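Local atomic coordinates of NikO protein (Streptomyces tendae, PDB entry 4FQD), a protein that is an enolpyruvyl transferase of nikkomycin biosynthesis, related to MurA, the enzyme that transfers the enolpyruvyl group of phosphoenolpyruvate to UDP-N-acetylglucosamine. Residues Leu109-Ser117 with Gly194-Val205; Leu170-Leu178 with Val205-Pro215. The protein carries 4 engineered substitutions. All coordinates share one frame; numbering follows the deposited sequence.

Contact 1: residues Leu109-Ser117 with Gly194-Val205. With SO4 (sulfate ion), chain C.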
ATOM      1  N   LEU A 109      26.609  12.874  10.737  1.00 20.85           N
ATOM      2  CA  LEU A 109      26.644  11.498  11.224  1.00 19.85           C
ATOM      3  C   LEU A 109      27.461  10.587  10.315  1.00 19.09           C
ATOM      4  O   LEU A 109      28.051   9.608  10.772  1.00 21.24           O
ATOM      5  CB  LEU A 109      25.223  10.947  11.367  1.00 24.62           C
ATOM      6  CG  LEU A 109      24.393  11.477  12.535  1.00 29.34           C
ATOM      7  CD1 LEU A 109      22.968  10.959  12.458  1.00 28.83           C
ATOM      8  CD2 LEU A 109      25.033  11.080  13.850  1.00 22.81           C
ATOM      9  N   TYR A 110      27.493  10.910   9.027  1.00 14.91           N
ATOM     10  CA  TYR A 110      28.193  10.079   8.055  1.00 15.36           C
ATOM     11  C   TYR A 110      29.655  10.490   7.897  1.00 17.86           C
ATOM     12  O   TYR A 110      30.335  10.061   6.965  1.00 14.30           O
ATOM     13  CB  TYR A 110      27.463  10.099   6.711  1.00 15.68           C
ATOM     14  CG  TYR A 110      26.024   9.645   6.820  1.00 17.99           C
ATOM     15  CD1 TYR A 110      25.715   8.312   7.054  1.00 12.42           C
ATOM     16  CD2 TYR A 110      24.977  10.548   6.698  1.00 17.92           C
ATOM     17  CE1 TYR A 110      24.406   7.889   7.162  1.00 16.89           C
ATOM     18  CE2 TYR A 110      23.661  10.135   6.803  1.00 22.38           C
ATOM     19  CZ  TYR A 110      23.382   8.804   7.035  1.00 22.89           C
ATOM     20  OH  TYR A 110      22.077   8.385   7.141  1.00 23.47           O
ATOM     21  N   LEU A 111      30.129  11.321   8.819  1.00 22.51           N
ATOM     22  CA  LEU A 111      31.538  11.686   8.877  1.00 17.66           C
ATOM     23  C   LEU A 111      32.265  10.735   9.817  1.00 15.53           C
ATOM     24  O   LEU A 111      33.494  10.673   9.826  1.00 20.42           O
ATOM     25  CB  LEU A 111      31.702  13.126   9.364  1.00 16.39           C
ATOM     26  CG  LEU A 111      31.174  14.222   8.437  1.00 19.25           C
ATOM     27  CD1 LEU A 111      31.276  15.585   9.106  1.00 18.96           C
ATOM     28  CD2 LEU A 111      31.933  14.214   7.122  1.00 13.10           C
ATOM     29  N   LEU A 112      31.489   9.997  10.606  1.00 14.66           N
ATOM     30  CA  LEU A 112      32.028   9.030  11.563  1.00 19.76           C
ATOM     31  C   LEU A 112      32.978   7.974  10.974  1.00 21.76           C
ATOM     32  O   LEU A 112      34.003   7.669  11.588  1.00 19.46           O
ATOM     33  CB  LEU A 112      30.900   8.358  12.355  1.00 15.12           C
ATOM     34  CG  LEU A 112      30.110   9.261  13.301  1.00 19.92           C
ATOM     35  CD1 LEU A 112      29.034   8.469  14.027  1.00 19.13           C
ATOM     36  CD2 LEU A 112      31.042   9.940  14.291  1.00 17.69           C
ATOM     37  N   PRO A 113      32.642   7.398   9.801  1.00 16.85           N
ATOM     38  CA  PRO A 113      33.594   6.450   9.209  1.00 17.34           C
ATOM     39  C   PRO A 113      34.942   7.092   8.892  1.00 19.00           C
ATOM     40  O   PRO A 113      35.975   6.440   9.032  1.00 21.04           O
ATOM     41  CB  PRO A 113      32.900   6.029   7.912  1.00 18.75           C
ATOM     42  CG  PRO A 113      31.457   6.185   8.201  1.00 18.21           C
ATOM     43  CD  PRO A 113      31.361   7.403   9.068  1.00 17.20           C
ATOM     44  N   ALA A 114      34.926   8.353   8.475  1.00 18.35           N
ATOM     45  CA  ALA A 114      36.160   9.073   8.178  1.00 21.78           C
ATOM     46  C   ALA A 114      36.956   9.347   9.450  1.00 19.56           C
ATOM     47  O   ALA A 114      38.177   9.194   9.472  1.00 18.19           O
ATOM     48  CB  ALA A 114      35.853  10.373   7.456  1.00 17.26           C
ATOM     49  N   LEU A 115      36.255   9.752  10.503  1.00 18.05           N
ATOM     50  CA  LEU A 115      36.887  10.085  11.775  1.00 18.60           C
ATOM     51  C   LEU A 115      37.514   8.862  12.439  1.00 18.99           C
ATOM     52  O   LEU A 115      38.667   8.902  12.869  1.00 17.47           O
ATOM     53  CB  LEU A 115      35.868  10.721  12.724  1.00 18.94           C
ATOM     54  CG  LEU A 115      35.251  12.053  12.291  1.00 25.90           C
ATOM     55  CD1 LEU A 115      34.136  12.462  13.242  1.00 20.94           C
ATOM     56  CD2 LEU A 115      36.316  13.136  12.214  1.00 26.96           C
ATOM     57  N   VAL A 116      36.753   7.777  12.517  1.00 18.61           N
ATOM     58  CA  VAL A 116      37.202   6.580  13.219  1.00 21.77           C
ATOM     59  C   VAL A 116      38.330   5.871  12.468  1.00 20.65           C
ATOM     60  O   VAL A 116      39.115   5.134  13.061  1.00 24.06           O
ATOM     61  CB  VAL A 116      36.030   5.599  13.480  1.00 18.60           C
ATOM     62  CG1 VAL A 116      35.726   4.776  12.239  1.00 19.49           C
ATOM     63  CG2 VAL A 116      36.346   4.691  14.654  1.00 28.01           C
ATOM     64  N   SER A 117      38.417   6.110  11.164  1.00 15.74           N
ATOM     65  CA  SER A 117      39.417   5.451  10.336  1.00 16.06           C
ATOM     66  C   SER A 117      40.698   6.271  10.255  1.00 20.65           C
ATOM     67  O   SER A 117      41.772   5.737   9.981  1.00 24.57           O
ATOM     68  CB  SER A 117      38.867   5.202   8.932  1.00 24.51           C
ATOM     69  OG  SER A 117      39.859   4.652   8.087  1.00 30.08           O
ATOM     70  N   GLY A 194      20.559   4.701   5.908  1.00 17.31           N
ATOM     71  CA  GLY A 194      21.697   5.129   6.702  1.00 12.68           C
ATOM     72  C   GLY A 194      22.714   4.026   6.925  1.00 13.89           C
ATOM     73  O   GLY A 194      23.921   4.273   6.918  1.00 10.89           O
ATOM     74  N   ALA A 195      22.227   2.805   7.121  1.00 14.35           N
ATOM     75  CA  ALA A 195      23.099   1.659   7.349  1.00 13.26           C
ATOM     76  C   ALA A 195      23.920   1.328   6.107  1.00 16.30           C
ATOM     77  O   ALA A 195      25.081   0.934   6.208  1.00 11.51           O
ATOM     78  CB  ALA A 195      22.285   0.450   7.783  1.00 12.24           C
ATOM     79  N   VAL A 196      23.308   1.490   4.937  1.00 12.84           N
ATOM     80  CA  VAL A 196      23.981   1.212   3.674  1.00 12.21           C
ATOM     81  C   VAL A 196      25.095   2.222   3.420  1.00 12.08           C
ATOM     82  O   VAL A 196      26.199   1.852   3.021  1.00 12.50           O
ATOM     83  CB  VAL A 196      22.991   1.231   2.492  1.00 11.90           C
ATOM     84  CG1 VAL A 196      23.730   1.048   1.174  1.00  9.61           C
ATOM     85  CG2 VAL A 196      21.933   0.154   2.671  1.00 13.67           C
ATOM     86  N   LYS A 197      24.795   3.495   3.657  1.00 10.69           N
ATOM     87  CA  LYS A 197      25.773   4.562   3.489  1.00 14.73           C
ATOM     88  C   LYS A 197      26.980   4.341   4.390  1.00 15.33           C
ATOM     89  O   LYS A 197      28.125   4.456   3.952  1.00 14.47           O
ATOM     90  CB  LYS A 197      25.140   5.919   3.795  1.00 11.97           C
ATOM     91  CG  LYS A 197      23.978   6.278   2.886  1.00 15.48           C
ATOM     92  CD  LYS A 197      23.290   7.549   3.350  1.00 14.29           C
ATOM     93  CE  LYS A 197      22.070   7.855   2.498  1.00 15.54           C
ATOM     94  NZ  LYS A 197      21.427   9.139   2.888  1.00 18.51           N
ATOM     95  N   THR A 198      26.714   4.014   5.651  1.00 12.80           N
ATOM     96  CA  THR A 198      27.770   3.782   6.627  1.00 10.40           C
ATOM     97  C   THR A 198      28.623   2.574   6.250  1.00 17.71           C
ATOM     98  O   THR A 198      29.852   2.647   6.257  1.00 14.65           O
ATOM     99  CB  THR A 198      27.191   3.569   8.037  1.00 13.35           C
ATOM    100  OG1 THR A 198      26.440   4.727   8.426  1.00 13.79           O
ATOM    101  CG2 THR A 198      28.307   3.334   9.042  1.00 16.63           C
ATOM    102  N   ALA A 199      27.963   1.469   5.915  1.00 12.97           N
ATOM    103  CA  ALA A 199      28.655   0.235   5.555  1.00 10.14           C
ATOM    104  C   ALA A 199      29.549   0.417   4.334  1.00 15.40           C
ATOM    105  O   ALA A 199      30.655  -0.122   4.281  1.00 16.55           O
ATOM    106  CB  ALA A 199      27.656  -0.882   5.316  1.00 12.58           C
ATOM    107  N   LEU A 200      29.064   1.174   3.355  1.00 11.53           N
ATOM    108  CA  LEU A 200      29.846   1.461   2.158  1.00 15.47           C
ATOM    109  C   LEU A 200      31.092   2.268   2.496  1.00 13.98           C
ATOM    110  O   LEU A 200      32.187   1.959   2.027  1.00 13.93           O
ATOM    111  CB  LEU A 200      29.000   2.209   1.129  1.00 11.62           C
ATOM    112  CG  LEU A 200      28.261   1.342   0.113  1.00 16.72           C
ATOM    113  CD1 LEU A 200      27.343   2.198  -0.735  1.00 22.80           C
ATOM    114  CD2 LEU A 200      29.257   0.600  -0.762  1.00 11.92           C
ATOM    115  N   LEU A 201      30.915   3.302   3.313  1.00 12.04           N
ATOM    116  CA  LEU A 201      32.027   4.137   3.748  1.00 16.03           C
ATOM    117  C   LEU A 201      33.037   3.324   4.550  1.00 14.99           C
ATOM    118  O   LEU A 201      34.244   3.431   4.332  1.00 17.07           O
ATOM    119  CB  LEU A 201      31.520   5.318   4.577  1.00 12.48           C
ATOM    120  CG  LEU A 201      30.749   6.401   3.819  1.00 14.07           C
ATOM    121  CD1 LEU A 201      30.130   7.397   4.786  1.00 18.73           C
ATOM    122  CD2 LEU A 201      31.659   7.109   2.830  1.00  9.48           C
ATOM    123  N   MET A 202      32.533   2.510   5.472  1.00 12.45           N
ATOM    124  CA  MET A 202      33.386   1.659   6.296  1.00 16.54           C
ATOM    125  C   MET A 202      34.138   0.642   5.447  1.00 16.58           C
ATOM    126  O   MET A 202      35.289   0.314   5.731  1.00 15.65           O
ATOM    127  CB  MET A 202      32.562   0.937   7.364  1.00 13.43           C
ATOM    128  CG  MET A 202      32.004   1.847   8.446  1.00 16.40           C
ATOM    129  SD  MET A 202      33.291   2.726   9.352  1.00 18.87           S
ATOM    130  CE  MET A 202      34.187   1.359  10.085  1.00 18.57           C
ATOM    131  N   GLY A 203      33.480   0.146   4.405  1.00 12.77           N
ATOM    132  CA  GLY A 203      34.081  -0.834   3.519  1.00 12.08           C
ATOM    133  C   GLY A 203      35.248  -0.277   2.729  1.00 15.95           C
ATOM    134  O   GLY A 203      36.196  -0.997   2.417  1.00 13.85           O
ATOM    135  N   ALA A 204      35.183   1.012   2.411  1.00 13.56           N
ATOM    136  CA  ALA A 204      36.218   1.658   1.610  1.00 16.45           C
ATOM    137  C   ALA A 204      37.450   2.019   2.435  1.00 18.31           C
ATOM    138  O   ALA A 204      38.565   2.063   1.914  1.00 15.83           O
ATOM    139  CB  ALA A 204      35.659   2.891   0.915  1.00 14.86           C
ATOM    140  N   VAL A 205      37.246   2.278   3.724  1.00 12.71           N
ATOM    141  CA  VAL A 205      38.344   2.655   4.607  1.00 17.59           C
ATOM    142  C   VAL A 205      38.867   1.457   5.393  1.00 18.26           C
ATOM    143  O   VAL A 205      39.589   1.616   6.379  1.00 16.76           O
ATOM    144  CB  VAL A 205      37.924   3.763   5.593  1.00 18.96           C
ATOM    145  CG1 VAL A 205      37.590   5.043   4.842  1.00 13.80           C
ATOM    146  CG2 VAL A 205      36.743   3.307   6.437  1.00 14.52           C
TER
HETATM  147  S   SO4 C 501      19.035   9.002   5.869  1.00 44.01           S
HETATM  148  O1  SO4 C 501      20.044   8.104   5.314  1.00 26.60           O
HETATM  149  O2  SO4 C 501      19.632  10.314   6.109  1.00 29.46           O
HETATM  150  O3  SO4 C 501      17.934   9.133   4.921  1.00 59.60           O
HETATM  151  O4  SO4 C 501      18.534   8.455   7.127  1.00 27.28           O
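Tyr110 and Lys197 meet at a sulfate ion, probably left from the crystallisation liquor, at the N-terminal end of helix 192-204 and near the start of helix 112-117, in the inverse alpha/beta barrel fold of the EPSP synthase family. Helices 112-117 and 194-204 run roughly parallel, crossing at -31°. With its chain extended beyond CG, Lys197 passes over one face of the Tyr110 ring as a CH-pi contact, CD 4.2 Å from the ring centroid, and its NZ donates to sulfate O1 at 3.0 Å. Tyr110 OH lies 2.7 Å from sulfate O1, a weak bond. Asp220 holds the same ammonium in a salt bridge, and Ser193 also binds the sulfate. The ring edge faces Gly194 O and Thr198 OG1, and Tyr110 OH comes within 3.3 Å of Gly194 CA. With an alanine at Tyr110, Lys197 CD would probably lose the face it lies on, the sulfate its neighbouring hydroxyl, and a gap would open next to Gly194. Farther along, the Pro113 ring sits over Leu201 and Met202, its CB 3.6 Å from Met202 SD. Ser117 carries OG anti to its own N (chi1 176°), against Val205 CB, with a weak hydrogen bond from Ser117 OG to Val205 O at 3.5 Å.

Contact 2: residues Leu170-Leu178 with Val205-Pro215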
ATOM      1  N   LEU A 170      40.345  -1.930  11.625  1.00 26.49           N
ATOM      2  CA  LEU A 170      39.069  -2.223  10.991  1.00 24.42           C
ATOM      3  C   LEU A 170      39.156  -3.528  10.211  1.00 23.23           C
ATOM      4  O   LEU A 170      40.162  -3.805   9.559  1.00 27.99           O
ATOM      5  CB  LEU A 170      38.656  -1.077  10.067  1.00 19.80           C
ATOM      6  CG  LEU A 170      38.472   0.285  10.739  1.00 14.37           C
ATOM      7  CD1 LEU A 170      38.153   1.356   9.710  1.00 12.36           C
ATOM      8  CD2 LEU A 170      37.382   0.214  11.798  1.00 17.57           C
ATOM      9  N   THR A 171      38.101  -4.331  10.288  1.00 19.02           N
ATOM     10  CA  THR A 171      38.063  -5.610   9.590  1.00 24.11           C
ATOM     11  C   THR A 171      36.853  -5.689   8.666  1.00 22.86           C
ATOM     12  O   THR A 171      35.776  -5.203   9.008  1.00 20.55           O
ATOM     13  CB  THR A 171      38.022  -6.785  10.582  1.00 26.17           C
ATOM     14  OG1 THR A 171      36.898  -6.633  11.457  1.00 27.14           O
ATOM     15  CG2 THR A 171      39.300  -6.831  11.406  1.00 30.46           C
ATOM     16  N   PRO A 172      37.030  -6.303   7.484  1.00 21.73           N
ATOM     17  CA  PRO A 172      35.939  -6.460   6.518  1.00 20.36           C
ATOM     18  C   PRO A 172      34.856  -7.386   7.058  1.00 20.51           C
ATOM     19  O   PRO A 172      35.088  -8.113   8.025  1.00 19.16           O
ATOM     20  CB  PRO A 172      36.632  -7.096   5.310  1.00 15.99           C
ATOM     21  CG  PRO A 172      37.815  -7.795   5.883  1.00 17.82           C
ATOM     22  CD  PRO A 172      38.282  -6.914   7.002  1.00 17.58           C
ATOM     23  N   CYS A 173      33.675  -7.333   6.447  0.57 17.95           N
ATOM     24  CA  CYS A 173      32.533  -8.112   6.914  0.57 18.92           C
ATOM     25  C   CYS A 173      31.533  -8.376   5.783  0.57 17.07           C
ATOM     26  O   CYS A 173      31.559  -7.706   4.751  0.57 15.53           O
ATOM     27  CB  CYS A 173      31.847  -7.390   8.080  0.57 18.51           C
ATOM     28  SG  CYS A 173      30.535  -8.333   8.889  0.57 18.47           S
ATOM     29  N   THR A 174      30.664  -9.363   5.978  1.00 15.12           N
ATOM     30  CA  THR A 174      29.613  -9.666   5.018  1.00 17.01           C
ATOM     31  C   THR A 174      28.261  -9.375   5.656  1.00 17.98           C
ATOM     32  O   THR A 174      27.835 -10.082   6.567  1.00 21.41           O
ATOM     33  CB  THR A 174      29.661 -11.141   4.590  1.00 13.58           C
ATOM     34  OG1 THR A 174      30.948 -11.432   4.032  1.00 15.52           O
ATOM     35  CG2 THR A 174      28.578 -11.440   3.560  1.00 13.02           C
ATOM     36  N   ILE A 175      27.591  -8.329   5.183  1.00 18.44           N
ATOM     37  CA  ILE A 175      26.347  -7.885   5.803  1.00 20.11           C
ATOM     38  C   ILE A 175      25.160  -7.929   4.850  1.00 16.89           C
ATOM     39  O   ILE A 175      25.257  -7.503   3.699  1.00 14.33           O
ATOM     40  CB  ILE A 175      26.463  -6.441   6.325  1.00 16.21           C
ATOM     41  CG1 ILE A 175      27.798  -6.221   7.039  1.00 17.72           C
ATOM     42  CG2 ILE A 175      25.293  -6.108   7.239  1.00 15.40           C
ATOM     43  CD1 ILE A 175      28.000  -4.793   7.510  1.00 18.66           C
ATOM     44  N   ASP A 176      24.037  -8.443   5.340  1.00 16.90           N
ATOM     45  CA  ASP A 176      22.774  -8.339   4.628  1.00 16.12           C
ATOM     46  C   ASP A 176      22.063  -7.091   5.135  1.00 16.48           C
ATOM     47  O   ASP A 176      21.710  -7.009   6.311  1.00 17.59           O
ATOM     48  CB  ASP A 176      21.914  -9.578   4.877  1.00 17.87           C
ATOM     49  CG  ASP A 176      20.781  -9.715   3.875  1.00 25.05           C
ATOM     50  OD1 ASP A 176      20.370  -8.694   3.284  1.00 21.57           O
ATOM     51  OD2 ASP A 176      20.300 -10.851   3.678  1.00 24.48           O
ATOM     52  N   MET A 177      21.856  -6.121   4.250  1.00 16.07           N
ATOM     53  CA  MET A 177      21.276  -4.837   4.642  1.00 13.92           C
ATOM     54  C   MET A 177      19.823  -4.935   5.094  1.00 16.45           C
ATOM     55  O   MET A 177      19.278  -3.982   5.651  1.00 18.28           O
ATOM     56  CB  MET A 177      21.414  -3.814   3.513  1.00 12.97           C
ATOM     57  CG  MET A 177      22.845  -3.393   3.266  1.00 17.17           C
ATOM     58  SD  MET A 177      23.551  -2.682   4.762  1.00 33.15           S
ATOM     59  CE  MET A 177      25.162  -3.440   4.764  1.00  8.83           C
ATOM     60  N   LEU A 178      19.198  -6.084   4.860  1.00 12.18           N
ATOM     61  CA  LEU A 178      17.831  -6.308   5.316  1.00 14.56           C
ATOM     62  C   LEU A 178      17.778  -6.424   6.837  1.00 17.18           C
ATOM     63  O   LEU A 178      16.705  -6.389   7.440  1.00 15.11           O
ATOM     64  CB  LEU A 178      17.236  -7.554   4.660  1.00 12.02           C
ATOM     65  CG  LEU A 178      17.099  -7.493   3.138  1.00 16.63           C
ATOM     66  CD1 LEU A 178      16.352  -8.707   2.610  1.00 15.90           C
ATOM     67  CD2 LEU A 178      16.411  -6.206   2.714  1.00 12.22           C
ATOM     68  N   VAL A 205      37.246   2.278   3.724  1.00 12.71           N
ATOM     69  CA  VAL A 205      38.344   2.655   4.607  1.00 17.59           C
ATOM     70  C   VAL A 205      38.867   1.457   5.393  1.00 18.26           C
ATOM     71  O   VAL A 205      39.589   1.616   6.379  1.00 16.76           O
ATOM     72  CB  VAL A 205      37.924   3.763   5.593  1.00 18.96           C
ATOM     73  CG1 VAL A 205      37.590   5.043   4.842  1.00 13.80           C
ATOM     74  CG2 VAL A 205      36.743   3.307   6.437  1.00 14.52           C
ATOM     75  N   THR A 206      38.501   0.260   4.948  1.00 13.56           N
ATOM     76  CA  THR A 206      38.915  -0.970   5.610  1.00 14.72           C
ATOM     77  C   THR A 206      39.739  -1.845   4.669  1.00 15.00           C
ATOM     78  O   THR A 206      39.419  -1.969   3.488  1.00 16.11           O
ATOM     79  CB  THR A 206      37.691  -1.770   6.102  1.00 14.64           C
ATOM     80  OG1 THR A 206      36.956  -0.984   7.049  1.00 23.07           O
ATOM     81  CG2 THR A 206      38.114  -3.077   6.756  1.00 15.52           C
ATOM     82  N   HIS A 207      40.805  -2.441   5.193  1.00 15.43           N
ATOM     83  CA  HIS A 207      41.597  -3.397   4.430  1.00 17.33           C
ATOM     84  C   HIS A 207      40.889  -4.744   4.372  1.00 15.05           C
ATOM     85  O   HIS A 207      40.745  -5.420   5.389  1.00 20.51           O
ATOM     86  CB  HIS A 207      42.979  -3.568   5.061  1.00 16.50           C
ATOM     87  CG  HIS A 207      43.805  -2.323   5.049  1.00 26.39           C
ATOM     88  ND1 HIS A 207      44.966  -2.188   5.784  1.00 22.09           N
ATOM     89  CD2 HIS A 207      43.647  -1.151   4.391  1.00 22.91           C
ATOM     90  CE1 HIS A 207      45.482  -0.996   5.580  1.00 27.66           C
ATOM     91  NE2 HIS A 207      44.698  -0.340   4.734  1.00 36.53           N
ATOM     92  N   GLY A 208      40.446  -5.132   3.182  1.00 13.40           N
ATOM     93  CA  GLY A 208      39.777  -6.408   3.011  1.00 15.53           C
ATOM     94  C   GLY A 208      38.528  -6.316   2.158  1.00 18.33           C
ATOM     95  O   GLY A 208      38.102  -5.226   1.776  1.00 15.84           O
ATOM     96  N   THR A 209      37.938  -7.469   1.861  1.00 18.73           N
ATOM     97  CA  THR A 209      36.755  -7.529   1.012  1.00 17.47           C
ATOM     98  C   THR A 209      35.464  -7.478   1.825  1.00 17.18           C
ATOM     99  O   THR A 209      35.186  -8.371   2.624  1.00 18.39           O
ATOM    100  CB  THR A 209      36.753  -8.798   0.141  1.00 15.92           C
ATOM    101  OG1 THR A 209      37.853  -8.750  -0.777  1.00 25.66           O
ATOM    102  CG2 THR A 209      35.455  -8.904  -0.640  1.00 14.38           C
ATOM    103  N   THR A 210      34.684  -6.426   1.612  1.00 11.79           N
ATOM    104  CA  THR A 210      33.394  -6.277   2.272  1.00 11.87           C
ATOM    105  C   THR A 210      32.270  -6.509   1.267  1.00 12.65           C
ATOM    106  O   THR A 210      32.276  -5.943   0.174  1.00 13.62           O
ATOM    107  CB  THR A 210      33.246  -4.879   2.908  1.00 14.20           C
ATOM    108  OG1 THR A 210      34.213  -4.723   3.955  1.00 13.48           O
ATOM    109  CG2 THR A 210      31.853  -4.692   3.486  1.00 10.72           C
ATOM    110  N   THR A 211      31.312  -7.351   1.638  1.00 11.25           N
ATOM    111  CA  THR A 211      30.204  -7.682   0.752  1.00 13.75           C
ATOM    112  C   THR A 211      28.866  -7.272   1.355  1.00 13.81           C
ATOM    113  O   THR A 211      28.488  -7.743   2.428  1.00 12.09           O
ATOM    114  CB  THR A 211      30.177  -9.185   0.426  1.00 14.98           C
ATOM    115  OG1 THR A 211      31.449  -9.584  -0.101  1.00 17.76           O
ATOM    116  CG2 THR A 211      29.090  -9.491  -0.593  1.00 13.29           C
ATOM    117  N   LEU A 212      28.151  -6.395   0.658  1.00 11.61           N
ATOM    118  CA  LEU A 212      26.865  -5.905   1.136  1.00 13.97           C
ATOM    119  C   LEU A 212      25.715  -6.522   0.350  1.00 15.09           C
ATOM    120  O   LEU A 212      25.781  -6.651  -0.873  1.00 15.87           O
ATOM    121  CB  LEU A 212      26.807  -4.379   1.052  1.00 10.32           C
ATOM    122  CG  LEU A 212      27.984  -3.636   1.685  1.00 13.04           C
ATOM    123  CD1 LEU A 212      27.749  -2.132   1.667  1.00 12.10           C
ATOM    124  CD2 LEU A 212      28.242  -4.132   3.099  1.00 11.52           C
ATOM    125  N   GLN A 213      24.655  -6.896   1.059  1.00 20.33           N
ATOM    126  CA  GLN A 213      23.527  -7.577   0.437  1.00 19.91           C
ATOM    127  C   GLN A 213      22.245  -6.759   0.523  1.00 14.14           C
ATOM    128  O   GLN A 213      21.943  -6.180   1.565  1.00 14.79           O
ATOM    129  CB  GLN A 213      23.312  -8.936   1.096  1.00 19.60           C
ATOM    130  CG  GLN A 213      22.865  -9.993   0.131  1.00 24.91           C
ATOM    131  CD  GLN A 213      23.946 -10.343  -0.869  1.00 39.20           C
ATOM    132  OE1 GLN A 213      23.663 -10.593  -2.039  1.00 35.42           O
ATOM    133  NE2 GLN A 213      25.193 -10.379  -0.408  1.00 28.82           N
ATOM    134  N   HIS A 214      21.491  -6.734  -0.575  1.00 12.77           N
ATOM    135  CA  HIS A 214      20.244  -5.971  -0.668  1.00 17.08           C
ATOM    136  C   HIS A 214      20.415  -4.506  -0.266  1.00 15.94           C
ATOM    137  O   HIS A 214      19.835  -4.063   0.725  1.00 15.39           O
ATOM    138  CB  HIS A 214      19.148  -6.615   0.184  1.00 15.49           C
ATOM    139  CG  HIS A 214      18.927  -8.068  -0.104  1.00 18.32           C
ATOM    140  ND1 HIS A 214      19.355  -9.067   0.740  1.00 18.12           N
ATOM    141  CD2 HIS A 214      18.322  -8.687  -1.147  1.00 19.21           C
ATOM    142  CE1 HIS A 214      19.024 -10.241   0.234  1.00 22.29           C
ATOM    143  NE2 HIS A 214      18.398 -10.040  -0.912  1.00 28.66           N
ATOM    144  N   PRO A 215      21.204  -3.746  -1.039  1.00 13.15           N
ATOM    145  CA  PRO A 215      21.511  -2.364  -0.660  1.00 16.06           C
ATOM    146  C   PRO A 215      20.410  -1.375  -1.037  1.00 12.88           C
ATOM    147  O   PRO A 215      19.548  -1.679  -1.863  1.00 11.32           O
ATOM    148  CB  PRO A 215      22.770  -2.067  -1.472  1.00 15.25           C
ATOM    149  CG  PRO A 215      22.592  -2.874  -2.711  1.00 13.93           C
ATOM    150  CD  PRO A 215      21.863  -4.130  -2.300  1.00 12.64           C
TER
HETATM  151  O   HOH W   1      41.545  -2.086   7.800  1.00 12.45           O
HETATM  152  O   HOH W   2      32.941 -10.482   2.169  1.00 20.93           O
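His214 ND1 donates to Asp176 OD1 at 2.8 Å in a nearly straight bond (168°), reaching the oxygen on the syn side but tilted out of the carboxylate plane, while the carboxylate and imidazole planes lie only 20° apart. Leu178 N approaches the same OD1 from the opposite face of the carboxylate at 3.3 Å, closing an Asx turn, so two donors fix the rotation of the acid. Asp176 CG stands anti to the backbone N (chi1 -164°), which swings the carboxylate over to His214. Between the backbones, Thr211 N bonds to Cys173 O, Ile175 N to Thr211 O, Gln213 N to Ile175 O and Met177 N to Gln213 O, the last at 2.7 Å. One water joins Thr174 OG1, Thr211 OG1 and Thr209 O; another links Leu170 O to His207 N across the loops before the strands.

Packing extends from this frame. Leu178 CD1 lies over one face of the His214 ring, 3.8 Å from its centroid, a CH-pi contact. On the side of Ile175 and Leu212, Met177 bends back to set CE 3.6 Å from Leu212 CD2, and helix 192-204 covers this face. At the other end the Pro172 ring spans the corner at Gly208, with CD 3.3 Å from His207 O and CG packed on Gly208 CA. Strand 209-213 continues the sheet by pairing with 242-248. Strand 174-176, helix 192-204 and strand 209-213 form a beta-alpha-beta crossover, part of the inverse alpha/beta barrel of the EPSP synthase family.

Overall arrangement
Contacts 1 and 2 lie on the same side of the chain's centre, their own centres about 11 Å apart, and share Val205, where helix 192-204 gives way to the loop before strand 209-213. Along the chain the segments alternate: 109-117, 170-178, 194-205, then 205-215. Helix 192-204 is thus the middle layer: helix 112-118 packs on it in contact 1, and the four-stranded mixed sheet whose strands 174-176 and 209-213 pair in contact 2 also packs on the helix. Met177 bridges the two, packing on Val196 and Ala199, while Leu200 meets Leu212 and Met202 meets Leu170. The sulfate-binding end of the helix is thereby built into the same unit as the sheet.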